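Local coordinates for protein putative solute-binding component of ABC transporter (Clostridium phytofermentans, PDB 4YS6) that binds beta-D-glucopyranose and probably serves as the sugar-binding component of an ABC transporter, at residues Asn87-Gly92 / Ala111-Lys116; Asp240-Ser245 / Leu251-Ala256; Glu335-Asp340 / Lys345-Asp350. All blocks are in the same frame, centred on the assembly; numbering follows the deposited sequence.

Contact 1: residues Asn87-Gly92 / Ala111-Lys116; sequences NMISNG and AQAKKK
I89 carries this contact, with one methyl for each half of it. Its CD1 reaches the inner side and meets A113 CB at 4.0 Å. Its CG2 lies nearer the surface, where the aliphatic part of K116 passes across it. K116 CE comes to 3.5 Å of I89 CG2. The first torsion explains the split: with chi1 at -64°, CG2 stands opposite the backbone N, while the CG1-CD1 arm runs beside that N. On the buried side I89 and A113 also pack on L96 of strand 95-98 and on I118. The ends of two neighbouring helices, 78-90 and 107-115, meet and cover one face of a sheet in an alpha/beta domain of the periplasmic binding protein type, with K116 just beyond helix 107-115. Helix 78-90 ends here in a Schellman motif, with G92 at positive phi and G92 N bonded to I89 O (3.0 Å). The outer side is open and more polar. Q112 is extended and lays its amide NE2 3.7 Å from I89 CG2. No direct hydrogen bond links the segments. Instead a water takes a bond from Q112 NE2 at 2.7 Å and also bonds S90 OG, whose second partner is E86 O.

Contact 2: residues Asp240-Ser245 / Leu251-Ala256; sequences DAVLCS and LGVTNA
V253 has its CG1 opposite the backbone N (chi1 163°), and V242 has the same choice (chi1 -167°). These torsions point the two CG1 methyls at each other, tip to tip, and V242 CG1 meets V253 CG1 at 4.0 Å. The other branch of V253 serves a second partner. Its CG2 lies 3.8 Å from C244 SG, and V253 CB is 4.1 Å from the same sulfur. The chi1 of C244, -61°, swings SG away from its own carbonyl carbon and beside its backbone N. One helix side chain thus rests on two strand residues, V242 and C244, which are two apart and so point to the same face of the sheet. All three are buried. The contact is apolar, and no hydrogen bond crosses between the segments. C244 is about 10 Å from the bound glucose, so this is packing of the domain core and not pocket wall. F170 of strand 165-170 touches both V242 and V253 and extends the apolar cluster. Strand 241-244 lies between strands 165-170 and 267-268 in a parallel sheet. Helix 247-260 makes the crossover of the beta-alpha-beta unit from 241-244 to 267-268, with helices 218-232 and 275-282 packed against it.

Contact 3: residues Glu335-Asp340 / Lys345-Asp350; sequences EPVFAD and KELLID
L347 pushes its forked end toward strand 337-339. The side chains of V337 and L347 cross obliquely, with L347 CD2 the methyl nearest V337, 3.9 Å from its CG1. L347 CD1 faces A339, meeting its CB at 3.7 Å, and also comes near V337. The same L347 CD1 is 3.5 Å from F338 O. L347 has its CG opposite the carbonyl carbon (chi1 -74°) and is then extended. V337 and A339 both point at the helix, while F338, between them, points away, as strand alternation requires. The axes of strand 337-339 and helix 345-349 are 9.6 Å apart at an angle of 112°. Strand 331-339 runs antiparallel to 289-291 in the mixed sheet, pairing V337 with F291 and A339 with S289, and the C-terminal helix 344-349 packs beside it after a short connection. N343 in that connection bonds F338 O and D340 N. The helix has a wider pi-type turn, where K345 O accepts from both I349 N and D350 N. K345 NZ forms a salt bridge to D350 OD1 (2.6 Å), and the oxygen accepts through its syn lone pair. This salt bridge stays within residues 345-350, and the strand junction is apolar contact of one leucine.

The three contacts follow one another along the chain and none touches another. Contact 2 is the buried one, inside the domain with the four-stranded parallel sheet. Contacts 1 and 3 are partly buried and mix apolar packing with polar groups nearer the surface. Contact 1 joins two helices beside the larger mixed sheet, about 41 Å from contact 2 between centres and on the opposite side of the chain's centre. Contact 3 uses a strand of that sheet itself, but lies closer to contact 2, about 21 Å between centres. No direct hydrogen bond crosses any of them. A water bridges the two segments of contact 1, whereas contact 3 keeps its salt bridge within one segment.

Contact 1: residues Asn87-Gly92 / Ala111-Lys116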
loop_
_atom_site.group_PDB
_atom_site.type_symbol
_atom_site.label_atom_id
_atom_site.label_comp_id
_atom_site.label_asym_id
_atom_site.label_seq_id
_atom_site.Cartn_x
_atom_site.Cartn_y
_atom_site.Cartn_z
ATOM N N ASN A 87 -20.169 -0.692 15.959
ATOM C CA ASN A 87 -21.187 -1.737 15.826
ATOM C C ASN A 87 -20.592 -3.110 16.086
ATOM O O ASN A 87 -21.254 -3.968 16.657
ATOM C CB ASN A 87 -21.815 -1.720 14.437
ATOM C CG ASN A 87 -22.687 -0.497 14.200
ATOM O OD1 ASN A 87 -23.022 0.236 15.132
ATOM N ND2 ASN A 87 -23.055 -0.272 12.943
HETATM N N MSE A 88 -19.353 -3.326 15.649
HETATM C CA MSE A 88 -18.676 -4.590 15.944
HETATM C C MSE A 88 -18.568 -4.796 17.448
HETATM O O MSE A 88 -18.810 -5.889 17.958
HETATM C CB MSE A 88 -17.284 -4.633 15.310
HETATM C CG MSE A 88 -17.307 -4.831 13.840
HETATM SE SE MSE A 88 -15.562 -4.445 13.033
HETATM C CE MSE A 88 -16.177 -4.478 11.175
ATOM N N ILE A 89 -18.208 -3.739 18.162
ATOM C CA ILE A 89 -18.050 -3.831 19.598
ATOM C C ILE A 89 -19.411 -4.125 20.232
ATOM O O ILE A 89 -19.520 -4.937 21.158
ATOM C CB ILE A 89 -17.448 -2.541 20.172
ATOM C CG1 ILE A 89 -16.030 -2.341 19.625
ATOM C CG2 ILE A 89 -17.437 -2.586 21.700
ATOM C CD1 ILE A 89 -15.411 -0.994 19.989
ATOM N N SER A 90 -20.444 -3.464 19.724
ATOM C CA SER A 90 -21.801 -3.623 20.250
ATOM C C SER A 90 -22.330 -5.028 19.993
ATOM O O SER A 90 -23.086 -5.571 20.781
ATOM C CB SER A 90 -22.740 -2.590 19.620
ATOM O OG SER A 90 -22.342 -1.272 19.956
ATOM N N ASN A 91 -21.915 -5.616 18.886
ATOM C CA ASN A 91 -22.317 -6.973 18.536
ATOM C C ASN A 91 -21.520 -8.029 19.277
ATOM O O ASN A 91 -21.752 -9.225 19.089
ATOM C CB ASN A 91 -22.167 -7.208 17.038
ATOM C CG ASN A 91 -23.111 -6.368 16.223
ATOM O OD1 ASN A 91 -24.158 -5.936 16.713
ATOM N ND2 ASN A 91 -22.754 -6.130 14.965
ATOM N N GLY A 92 -20.568 -7.596 20.096
ATOM C CA GLY A 92 -19.825 -8.514 20.941
ATOM C C GLY A 92 -18.544 -9.075 20.340
ATOM O O GLY A 92 -18.074 -10.133 20.766
ATOM N N ALA A 111 -10.408 3.510 22.193
ATOM C CA ALA A 111 -10.434 3.639 23.639
ATOM C C ALA A 111 -11.571 2.784 24.212
ATOM O O ALA A 111 -11.416 2.160 25.250
ATOM C CB ALA A 111 -10.598 5.117 24.067
ATOM N N GLN A 112 -12.710 2.773 23.528
ATOM C CA GLN A 112 -13.860 1.948 23.922
ATOM C C GLN A 112 -13.490 0.457 23.911
ATOM O O GLN A 112 -13.820 -0.307 24.820
ATOM C CB GLN A 112 -15.040 2.226 22.979
ATOM C CG GLN A 112 -16.286 1.453 23.295
ATOM C CD GLN A 112 -17.403 1.751 22.316
ATOM O OE1 GLN A 112 -17.321 2.695 21.519
ATOM N NE2 GLN A 112 -18.457 0.945 22.369
ATOM N N ALA A 113 -12.766 0.042 22.888
ATOM C CA ALA A 113 -12.347 -1.354 22.784
ATOM C C ALA A 113 -11.392 -1.701 23.911
ATOM O O ALA A 113 -11.538 -2.729 24.562
ATOM C CB ALA A 113 -11.704 -1.607 21.451
ATOM N N LYS A 114 -10.431 -0.812 24.153
ATOM C CA LYS A 114 -9.445 -0.994 25.203
ATOM C C LYS A 114 -10.120 -1.124 26.569
ATOM O O LYS A 114 -9.783 -2.009 27.346
ATOM C CB LYS A 114 -8.452 0.164 25.195
ATOM C CG LYS A 114 -7.308 0.036 26.164
ATOM C CD LYS A 114 -6.485 1.315 26.162
ATOM C CE LYS A 114 -5.301 1.239 27.112
ATOM N NZ LYS A 114 -4.259 0.309 26.594
ATOM N N LYS A 115 -11.095 -0.262 26.841
ATOM C CA LYS A 115 -11.837 -0.318 28.095
ATOM C C LYS A 115 -12.501 -1.674 28.300
ATOM O O LYS A 115 -12.584 -2.162 29.430
ATOM C CB LYS A 115 -12.894 0.792 28.126
ATOM C CG LYS A 115 -13.825 0.769 29.329
ATOM C CD LYS A 115 -13.106 1.158 30.618
ATOM C CE LYS A 115 -14.103 1.545 31.711
ATOM N NZ LYS A 115 -13.411 1.802 32.994
ATOM N N LYS A 116 -12.965 -2.275 27.207
ATOM C CA LYS A 116 -13.665 -3.555 27.255
ATOM C C LYS A 116 -12.726 -4.767 27.178
ATOM O O LYS A 116 -13.186 -5.907 27.156
ATOM C CB LYS A 116 -14.684 -3.625 26.117
ATOM C CG LYS A 116 -15.813 -2.623 26.243
ATOM C CD LYS A 116 -16.931 -2.924 25.262
ATOM C CE LYS A 116 -17.856 -1.721 25.073
ATOM N NZ LYS A 116 -18.602 -1.324 26.303
HETATM O O HOH W 1 -20.478 0.247 20.661
#

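Contact 2: residues Asp240-Ser245 / Leu251-Ala256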
loop_
_atom_site.group_PDB
_atom_site.type_symbol
_atom_site.label_atom_id
_atom_site.label_comp_id
_atom_site.label_asym_id
_atom_site.label_seq_id
_atom_site.Cartn_x
_atom_site.Cartn_y
_atom_site.Cartn_z
ATOM N N ASP A 240 11.312 10.632 -18.151
ATOM C CA ASP A 240 12.148 9.430 -18.086
ATOM C C ASP A 240 11.638 8.406 -17.066
ATOM O O ASP A 240 11.772 7.199 -17.284
ATOM C CB ASP A 240 13.591 9.805 -17.757
ATOM C CG ASP A 240 14.241 10.653 -18.859
ATOM O OD1 ASP A 240 14.541 10.084 -19.933
ATOM O OD2 ASP A 240 14.417 11.885 -18.689
ATOM N N ALA A 241 11.051 8.880 -15.964
ATOM C CA ALA A 241 10.534 7.984 -14.941
ATOM C C ALA A 241 9.423 8.610 -14.143
ATOM O O ALA A 241 9.448 9.813 -13.876
ATOM C CB ALA A 241 11.655 7.543 -13.985
ATOM N N VAL A 242 8.454 7.778 -13.754
ATOM C CA VAL A 242 7.454 8.180 -12.760
ATOM C C VAL A 242 7.491 7.193 -11.598
ATOM O O VAL A 242 7.159 6.020 -11.738
ATOM C CB VAL A 242 6.032 8.247 -13.342
ATOM C CG1 VAL A 242 5.086 8.962 -12.364
ATOM C CG2 VAL A 242 6.029 8.995 -14.665
ATOM N N LEU A 243 7.923 7.687 -10.454
ATOM C CA LEU A 243 7.895 6.920 -9.226
ATOM C C LEU A 243 6.480 6.945 -8.695
ATOM O O LEU A 243 6.010 7.992 -8.240
ATOM C CB LEU A 243 8.872 7.510 -8.211
ATOM C CG LEU A 243 8.775 6.976 -6.796
ATOM C CD1 LEU A 243 9.097 5.470 -6.822
ATOM C CD2 LEU A 243 9.741 7.755 -5.895
ATOM N N CYS A 244 5.796 5.811 -8.806
ATOM C CA CYS A 244 4.466 5.653 -8.228
ATOM C C CYS A 244 4.572 4.673 -7.090
ATOM O O CYS A 244 5.077 3.568 -7.282
ATOM C CB CYS A 244 3.456 5.131 -9.231
ATOM S SG CYS A 244 3.243 6.249 -10.636
ATOM N N SER A 245 4.041 5.051 -5.929
ATOM C CA SER A 245 4.151 4.189 -4.763
ATOM C C SER A 245 3.257 2.961 -4.835
ATOM O O SER A 245 3.523 1.988 -4.120
ATOM C CB SER A 245 3.845 4.970 -3.469
ATOM O OG SER A 245 4.804 5.995 -3.217
ATOM N N LEU A 251 -1.851 3.346 -12.209
ATOM C CA LEU A 251 -2.909 3.219 -13.207
ATOM C C LEU A 251 -3.400 4.575 -13.716
ATOM O O LEU A 251 -3.658 4.755 -14.910
ATOM C CB LEU A 251 -4.069 2.429 -12.637
ATOM C CG LEU A 251 -5.187 2.098 -13.599
ATOM C CD1 LEU A 251 -4.641 1.276 -14.761
ATOM C CD2 LEU A 251 -6.270 1.333 -12.858
ATOM N N GLY A 252 -3.562 5.527 -12.806
ATOM C CA GLY A 252 -3.967 6.872 -13.159
ATOM C C GLY A 252 -2.910 7.535 -14.013
ATOM O O GLY A 252 -3.200 8.170 -15.020
ATOM N N VAL A 253 -1.661 7.371 -13.600
ATOM C CA VAL A 253 -0.540 7.901 -14.371
ATOM C C VAL A 253 -0.515 7.309 -15.784
ATOM O O VAL A 253 -0.430 8.040 -16.777
ATOM C CB VAL A 253 0.769 7.636 -13.630
ATOM C CG1 VAL A 253 1.996 7.774 -14.526
ATOM C CG2 VAL A 253 0.864 8.607 -12.445
ATOM N N THR A 254 -0.582 5.991 -15.904
ATOM C CA THR A 254 -0.539 5.405 -17.242
ATOM C C THR A 254 -1.777 5.748 -18.076
ATOM O O THR A 254 -1.658 5.946 -19.296
ATOM C CB THR A 254 -0.338 3.868 -17.195
ATOM O OG1 THR A 254 -1.404 3.241 -16.500
ATOM C CG2 THR A 254 0.926 3.522 -16.485
ATOM N N ASN A 255 -2.954 5.893 -17.457
ATOM C CA ASN A 255 -4.122 6.395 -18.180
ATOM C C ASN A 255 -3.849 7.768 -18.794
ATOM O O ASN A 255 -4.190 8.017 -19.943
ATOM C CB ASN A 255 -5.346 6.500 -17.278
ATOM C CG ASN A 255 -5.961 5.151 -16.922
ATOM O OD1 ASN A 255 -5.676 4.120 -17.530
ATOM N ND2 ASN A 255 -6.837 5.171 -15.938
ATOM N N ALA A 256 -3.241 8.665 -18.025
ATOM C CA ALA A 256 -2.940 10.005 -18.521
ATOM C C ALA A 256 -1.884 9.981 -19.597
ATOM O O ALA A 256 -1.996 10.710 -20.576
ATOM C CB ALA A 256 -2.491 10.902 -17.389
#

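Contact 3: residues Glu335-Asp340 / Lys345-Asp350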
loop_
_atom_site.group_PDB
_atom_site.type_symbol
_atom_site.label_atom_id
_atom_site.label_comp_id
_atom_site.label_asym_id
_atom_site.label_seq_id
_atom_site.Cartn_x
_atom_site.Cartn_y
_atom_site.Cartn_z
ATOM N N GLU A 335 7.520 -10.386 3.682
ATOM C CA GLU A 335 8.442 -9.971 2.626
ATOM C C GLU A 335 7.728 -9.652 1.300
ATOM O O GLU A 335 6.951 -10.467 0.791
ATOM C CB GLU A 335 9.484 -11.070 2.389
ATOM C CG GLU A 335 10.659 -10.613 1.538
ATOM C CD GLU A 335 11.724 -11.682 1.384
ATOM O OE1 GLU A 335 11.383 -12.806 0.957
ATOM O OE2 GLU A 335 12.901 -11.401 1.695
ATOM N N PRO A 336 7.945 -8.440 0.767
ATOM C CA PRO A 336 7.377 -8.086 -0.540
ATOM C C PRO A 336 8.290 -8.612 -1.633
ATOM O O PRO A 336 9.495 -8.780 -1.385
ATOM C CB PRO A 336 7.329 -6.559 -0.494
ATOM C CG PRO A 336 8.501 -6.190 0.344
ATOM C CD PRO A 336 8.665 -7.300 1.359
ATOM N N VAL A 337 7.735 -8.900 -2.811
ATOM C CA VAL A 337 8.498 -9.562 -3.868
ATOM C C VAL A 337 8.432 -8.755 -5.145
ATOM O O VAL A 337 7.356 -8.357 -5.585
ATOM C CB VAL A 337 7.955 -10.997 -4.135
ATOM C CG1 VAL A 337 8.722 -11.673 -5.255
ATOM C CG2 VAL A 337 8.048 -11.831 -2.861
ATOM N N PHE A 338 9.585 -8.546 -5.766
ATOM C CA PHE A 338 9.616 -7.842 -7.047
ATOM C C PHE A 338 8.885 -8.640 -8.130
ATOM O O PHE A 338 9.162 -9.824 -8.330
ATOM C CB PHE A 338 11.069 -7.614 -7.456
ATOM C CG PHE A 338 11.238 -6.957 -8.791
ATOM C CD1 PHE A 338 11.325 -7.705 -9.943
ATOM C CD2 PHE A 338 11.328 -5.584 -8.885
ATOM C CE1 PHE A 338 11.489 -7.104 -11.174
ATOM C CE2 PHE A 338 11.493 -4.976 -10.129
ATOM C CZ PHE A 338 11.569 -5.746 -11.262
ATOM N N ALA A 339 7.980 -7.971 -8.851
ATOM C CA ALA A 339 7.281 -8.588 -9.951
ATOM C C ALA A 339 7.401 -7.787 -11.255
ATOM O O ALA A 339 7.322 -6.563 -11.279
ATOM C CB ALA A 339 5.824 -8.762 -9.584
ATOM N N ASP A 340 7.587 -8.493 -12.353
ATOM C CA ASP A 340 7.452 -7.853 -13.641
ATOM C C ASP A 340 6.917 -8.873 -14.619
ATOM O O ASP A 340 6.498 -9.957 -14.224
ATOM C CB ASP A 340 8.766 -7.234 -14.104
ATOM C CG ASP A 340 9.878 -8.246 -14.353
ATOM O OD1 ASP A 340 9.644 -9.477 -14.438
ATOM O OD2 ASP A 340 11.019 -7.770 -14.503
ATOM N N LYS A 345 3.859 -14.809 -14.056
ATOM C CA LYS A 345 3.053 -16.035 -14.126
ATOM C C LYS A 345 3.428 -16.936 -12.970
ATOM O O LYS A 345 2.552 -17.494 -12.295
ATOM C CB LYS A 345 3.215 -16.798 -15.445
ATOM C CG LYS A 345 2.330 -18.066 -15.468
ATOM C CD LYS A 345 2.596 -18.998 -16.625
ATOM C CE LYS A 345 1.684 -20.234 -16.538
ATOM N NZ LYS A 345 2.218 -21.318 -15.643
ATOM N N GLU A 346 4.729 -17.091 -12.728
ATOM C CA GLU A 346 5.163 -17.876 -11.576
ATOM C C GLU A 346 4.679 -17.304 -10.248
ATOM O O GLU A 346 4.275 -18.059 -9.361
ATOM C CB GLU A 346 6.691 -18.009 -11.544
ATOM C CG GLU A 346 7.201 -18.612 -10.239
ATOM C CD GLU A 346 8.655 -19.029 -10.303
ATOM O OE1 GLU A 346 9.229 -19.021 -11.416
ATOM O OE2 GLU A 346 9.222 -19.364 -9.238
ATOM N N LEU A 347 4.726 -15.981 -10.098
ATOM C CA LEU A 347 4.353 -15.364 -8.850
ATOM C C LEU A 347 2.878 -15.350 -8.592
ATOM O O LEU A 347 2.477 -15.502 -7.433
ATOM C CB LEU A 347 4.850 -13.925 -8.787
ATOM C CG LEU A 347 6.341 -13.721 -8.571
ATOM C CD1 LEU A 347 6.568 -12.224 -8.526
ATOM C CD2 LEU A 347 6.854 -14.396 -7.296
ATOM N N LEU A 348 2.083 -15.124 -9.642
ATOM C CA LEU A 348 0.654 -14.837 -9.473
ATOM C C LEU A 348 -0.272 -15.971 -9.893
ATOM O O LEU A 348 -1.311 -16.149 -9.295
ATOM C CB LEU A 348 0.264 -13.595 -10.266
ATOM C CG LEU A 348 1.057 -12.331 -9.953
ATOM C CD1 LEU A 348 0.574 -11.224 -10.861
ATOM C CD2 LEU A 348 0.880 -11.929 -8.511
ATOM N N ILE A 349 0.116 -16.729 -10.908
ATOM C CA ILE A 349 -0.737 -17.795 -11.433
ATOM C C ILE A 349 -0.335 -19.137 -10.840
ATOM O O ILE A 349 -1.178 -19.851 -10.309
ATOM C CB ILE A 349 -0.680 -17.844 -12.958
ATOM C CG1 ILE A 349 -1.305 -16.577 -13.560
ATOM C CG2 ILE A 349 -1.394 -19.079 -13.500
ATOM C CD1 ILE A 349 -2.801 -16.480 -13.384
ATOM N N ASP A 350 0.956 -19.470 -10.880
ATOM C CA ASP A 350 1.406 -20.776 -10.398
ATOM C C ASP A 350 1.273 -20.875 -8.859
ATOM O O ASP A 350 1.211 -21.972 -8.292
ATOM C CB ASP A 350 2.855 -21.038 -10.840
ATOM C CG ASP A 350 3.015 -21.144 -12.353
ATOM O OD1 ASP A 350 1.997 -21.251 -13.091
ATOM O OD2 ASP A 350 4.187 -21.149 -12.809
#